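Hypothetical protein BSU32300 (Bacillus subtilis subsp. subtilis str. 168, PDB 1YLM) is probably the RNase toxin of a putative type VII toxin-antitoxin system, a homodimeric helical protein of the HepT family, probably neutralised by its cognate antitoxin YutD. Local coordinates at residues Gly86-Lys91 with Gln119-Asp124. Sequence-based numbering, arbitrary orientation.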
ATOM      1  N   GLY A  86       0.495   7.642 -21.968  1.00 23.25           N
ATOM      2  CA  GLY A  86      -0.355   8.151 -20.900  1.00 23.27           C
ATOM      3  C   GLY A  86      -1.581   7.285 -20.655  1.00 23.23           C
ATOM      4  O   GLY A  86      -1.886   6.944 -19.512  1.00 22.90           O
ATOM      5  N   ASP A  87      -2.267   6.918 -21.732  1.00 22.85           N
ATOM      6  CA  ASP A  87      -3.465   6.079 -21.659  1.00 23.16           C
ATOM      7  C   ASP A  87      -3.140   4.727 -21.065  1.00 22.43           C
ATOM      8  O   ASP A  87      -3.863   4.242 -20.189  1.00 22.82           O
ATOM      9  CB  ASP A  87      -4.084   5.895 -23.054  1.00 23.36           C
ATOM     10  CG  ASP A  87      -4.718   7.172 -23.600  1.00 26.89           C
ATOM     11  OD1 ASP A  87      -5.040   8.098 -22.810  1.00 30.09           O
ATOM     12  OD2 ASP A  87      -4.921   7.233 -24.833  1.00 31.32           O
ATOM     13  N   GLU A  88      -2.039   4.142 -21.526  1.00 22.07           N
ATOM     14  CA  GLU A  88      -1.568   2.847 -21.025  1.00 21.94           C
ATOM     15  C   GLU A  88      -1.258   2.903 -19.534  1.00 21.48           C
ATOM     16  O   GLU A  88      -1.706   2.053 -18.765  1.00 20.81           O
ATOM     17  CB  GLU A  88      -0.335   2.393 -21.789  1.00 22.11           C
ATOM     18  CG  GLU A  88      -0.649   1.834 -23.176  1.00 24.30           C
ATOM     19  CD  GLU A  88       0.472   0.990 -23.716  1.00 27.53           C
ATOM     20  OE1 GLU A  88       0.761  -0.069 -23.118  1.00 28.90           O
ATOM     21  OE2 GLU A  88       1.065   1.372 -24.743  1.00 29.00           O
ATOM     22  N   LEU A  89      -0.499   3.920 -19.122  1.00 20.53           N
ATOM     23  CA  LEU A  89      -0.152   4.067 -17.705  1.00 19.26           C
ATOM     24  C   LEU A  89      -1.394   4.303 -16.850  1.00 19.25           C
ATOM     25  O   LEU A  89      -1.495   3.775 -15.746  1.00 18.80           O
ATOM     26  CB  LEU A  89       0.920   5.143 -17.499  1.00 19.05           C
ATOM     27  CG  LEU A  89       2.279   4.817 -18.162  1.00 18.87           C
ATOM     28  CD1 LEU A  89       3.303   5.923 -17.933  1.00 18.84           C
ATOM     29  CD2 LEU A  89       2.871   3.486 -17.746  1.00 20.04           C
ATOM     30  N   LYS A  90      -2.365   5.042 -17.378  1.00 18.71           N
ATOM     31  CA  LYS A  90      -3.635   5.237 -16.680  1.00 19.43           C
ATOM     32  C   LYS A  90      -4.338   3.907 -16.353  1.00 19.32           C
ATOM     33  O   LYS A  90      -4.970   3.779 -15.305  1.00 18.16           O
ATOM     34  CB  LYS A  90      -4.579   6.122 -17.490  1.00 19.17           C
ATOM     35  CG  LYS A  90      -4.266   7.629 -17.443  1.00 20.48           C
ATOM     36  CD  LYS A  90      -5.012   8.364 -18.571  1.00 21.21           C
ATOM     37  CE  LYS A  90      -6.278   8.987 -18.072  1.00 26.38           C
ATOM     38  NZ  LYS A  90      -6.966   9.724 -19.181  1.00 27.25           N
ATOM     39  N   LYS A  91      -4.240   2.935 -17.255  1.00 19.39           N
ATOM     40  CA  LYS A  91      -4.913   1.640 -17.054  1.00 20.51           C
ATOM     41  C   LYS A  91      -4.323   0.873 -15.868  1.00 19.55           C
ATOM     42  O   LYS A  91      -5.065   0.214 -15.128  1.00 18.67           O
ATOM     43  CB  LYS A  91      -4.869   0.791 -18.333  1.00 21.13           C
ATOM     44  CG  LYS A  91      -5.688   1.388 -19.487  1.00 21.72           C
ATOM     45  CD  LYS A  91      -5.465   0.615 -20.796  1.00 23.37           C
ATOM     46  CE  LYS A  91      -6.307   1.232 -21.955  1.00 26.13           C
ATOM     47  NZ  LYS A  91      -7.709   1.488 -21.567  1.00 30.64           N
ATOM     48  N   GLN A 119       4.057  -3.167 -20.302  1.00 21.01           N
ATOM     49  CA  GLN A 119       5.435  -3.236 -19.844  1.00 21.65           C
ATOM     50  C   GLN A 119       6.350  -2.270 -20.612  1.00 21.44           C
ATOM     51  O   GLN A 119       7.208  -1.628 -20.011  1.00 21.31           O
ATOM     52  CB  GLN A 119       5.956  -4.678 -19.885  1.00 22.32           C
ATOM     53  CG  GLN A 119       7.284  -4.854 -19.151  1.00 23.91           C
ATOM     54  CD  GLN A 119       7.677  -6.298 -18.963  1.00 26.31           C
ATOM     55  OE1 GLN A 119       6.836  -7.188 -18.996  1.00 29.13           O
ATOM     56  NE2 GLN A 119       8.966  -6.536 -18.751  1.00 26.69           N
ATOM     57  N   THR A 120       6.148  -2.131 -21.924  1.00 21.62           N
ATOM     58  CA  THR A 120       6.961  -1.192 -22.710  1.00 21.80           C
ATOM     59  C   THR A 120       6.803   0.279 -22.250  1.00 21.31           C
ATOM     60  O   THR A 120       7.809   0.980 -22.069  1.00 21.62           O
ATOM     61  CB  THR A 120       6.705  -1.326 -24.236  1.00 22.78           C
ATOM     62  OG1 THR A 120       7.061  -2.652 -24.668  1.00 24.39           O
ATOM     63  CG2 THR A 120       7.557  -0.328 -25.011  1.00 23.27           C
ATOM     64  N   ALA A 121       5.563   0.736 -22.067  1.00 20.74           N
ATOM     65  CA  ALA A 121       5.292   2.082 -21.533  1.00 20.63           C
ATOM     66  C   ALA A 121       5.902   2.232 -20.130  1.00 20.79           C
ATOM     67  O   ALA A 121       6.486   3.271 -19.794  1.00 20.31           O
ATOM     68  CB  ALA A 121       3.814   2.370 -21.500  1.00 19.86           C
ATOM     69  N   LEU A 122       5.800   1.183 -19.320  1.00 20.21           N
ATOM     70  CA  LEU A 122       6.449   1.208 -17.999  1.00 20.54           C
ATOM     71  C   LEU A 122       7.971   1.387 -18.084  1.00 20.92           C
ATOM     72  O   LEU A 122       8.532   2.276 -17.436  1.00 20.11           O
ATOM     73  CB  LEU A 122       6.071  -0.035 -17.178  1.00 20.50           C
ATOM     74  CG  LEU A 122       4.616  -0.068 -16.693  1.00 19.58           C
ATOM     75  CD1 LEU A 122       4.252  -1.442 -16.159  1.00 19.56           C
ATOM     76  CD2 LEU A 122       4.364   1.014 -15.630  1.00 19.21           C
ATOM     77  N   GLN A 123       8.624   0.570 -18.908  1.00 21.13           N
ATOM     78  CA  GLN A 123      10.066   0.666 -19.131  1.00 22.68           C
ATOM     79  C   GLN A 123      10.493   2.041 -19.641  1.00 21.67           C
ATOM     80  O   GLN A 123      11.550   2.541 -19.277  1.00 21.45           O
ATOM     81  CB  GLN A 123      10.530  -0.395 -20.136  1.00 22.61           C
ATOM     82  CG  GLN A 123      10.332  -1.834 -19.668  1.00 25.71           C
ATOM     83  CD  GLN A 123      10.618  -2.855 -20.761  1.00 25.43           C
ATOM     84  OE1 GLN A 123      10.542  -2.552 -21.956  1.00 32.03           O
ATOM     85  NE2 GLN A 123      10.944  -4.073 -20.356  1.00 28.83           N
ATOM     86  N   ASP A 124       9.664   2.639 -20.490  1.00 21.28           N
ATOM     87  CA  ASP A 124       9.982   3.937 -21.087  1.00 20.68           C
ATOM     88  C   ASP A 124       9.730   5.138 -20.186  1.00 19.54           C
ATOM     89  O   ASP A 124      10.265   6.212 -20.443  1.00 18.07           O
ATOM     90  CB  ASP A 124       9.207   4.115 -22.392  1.00 20.95           C
ATOM     91  CG  ASP A 124       9.719   3.206 -23.493  1.00 22.10           C
ATOM     92  OD1 ASP A 124      10.857   2.705 -23.374  1.00 25.73           O
ATOM     93  OD2 ASP A 124       8.981   3.000 -24.471  1.00 23.42           O
TER
HETATM   94  O   HOH W   1       3.296  -0.695 -23.516  1.00 24.80           O
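Leu-89 reaches across from residues 86-91 and sets one methyl group, CD2, against two side chains of residues 119-124. Its CD2 lies 3.6 Å from CD2 of Leu-122, the closest approach between the two segments, and 4.0 Å from CB of Ala-121. CB of Leu-89 does not leave the backbone aimed at the partner helix; with CG anti to the carbonyl carbon (chi1 -64°), CD1 runs on anti to CA while CD2, the other branch, turns toward that helix, and the two leucines meet at a slant. CB of Ala-121 is directed toward the other helix. It also faces CB of Glu-88 at 4.2 Å, and these two residues have the nearest CA atoms across the segments, 6.9 Å apart.

No direct hydrogen bond joins the two segments; the polar link runs through one water. It donates to OE1 of Glu-88 at 2.6 Å and accepts from the backbone N of Ala-121 at 3.0 Å, an amide in the first turn of helix 119-137. The same OE1 bonds ND1 of His-118, so it holds the residue just before that helix directly and the helix's first turn through water.

The short axes pass 9.3 Å apart at a crossing angle of -104°, nearly perpendicular, which confines the contact to a few side chains. In this all-helical HepT-like fold it joins helix 83-93 to the N-terminal part of helix 119-137. Leu-122 continues the apolar packing onto Phe-16 and Leu-20 of helix 6-23, while Leu-89 also touches Met-72 of helix 71-77.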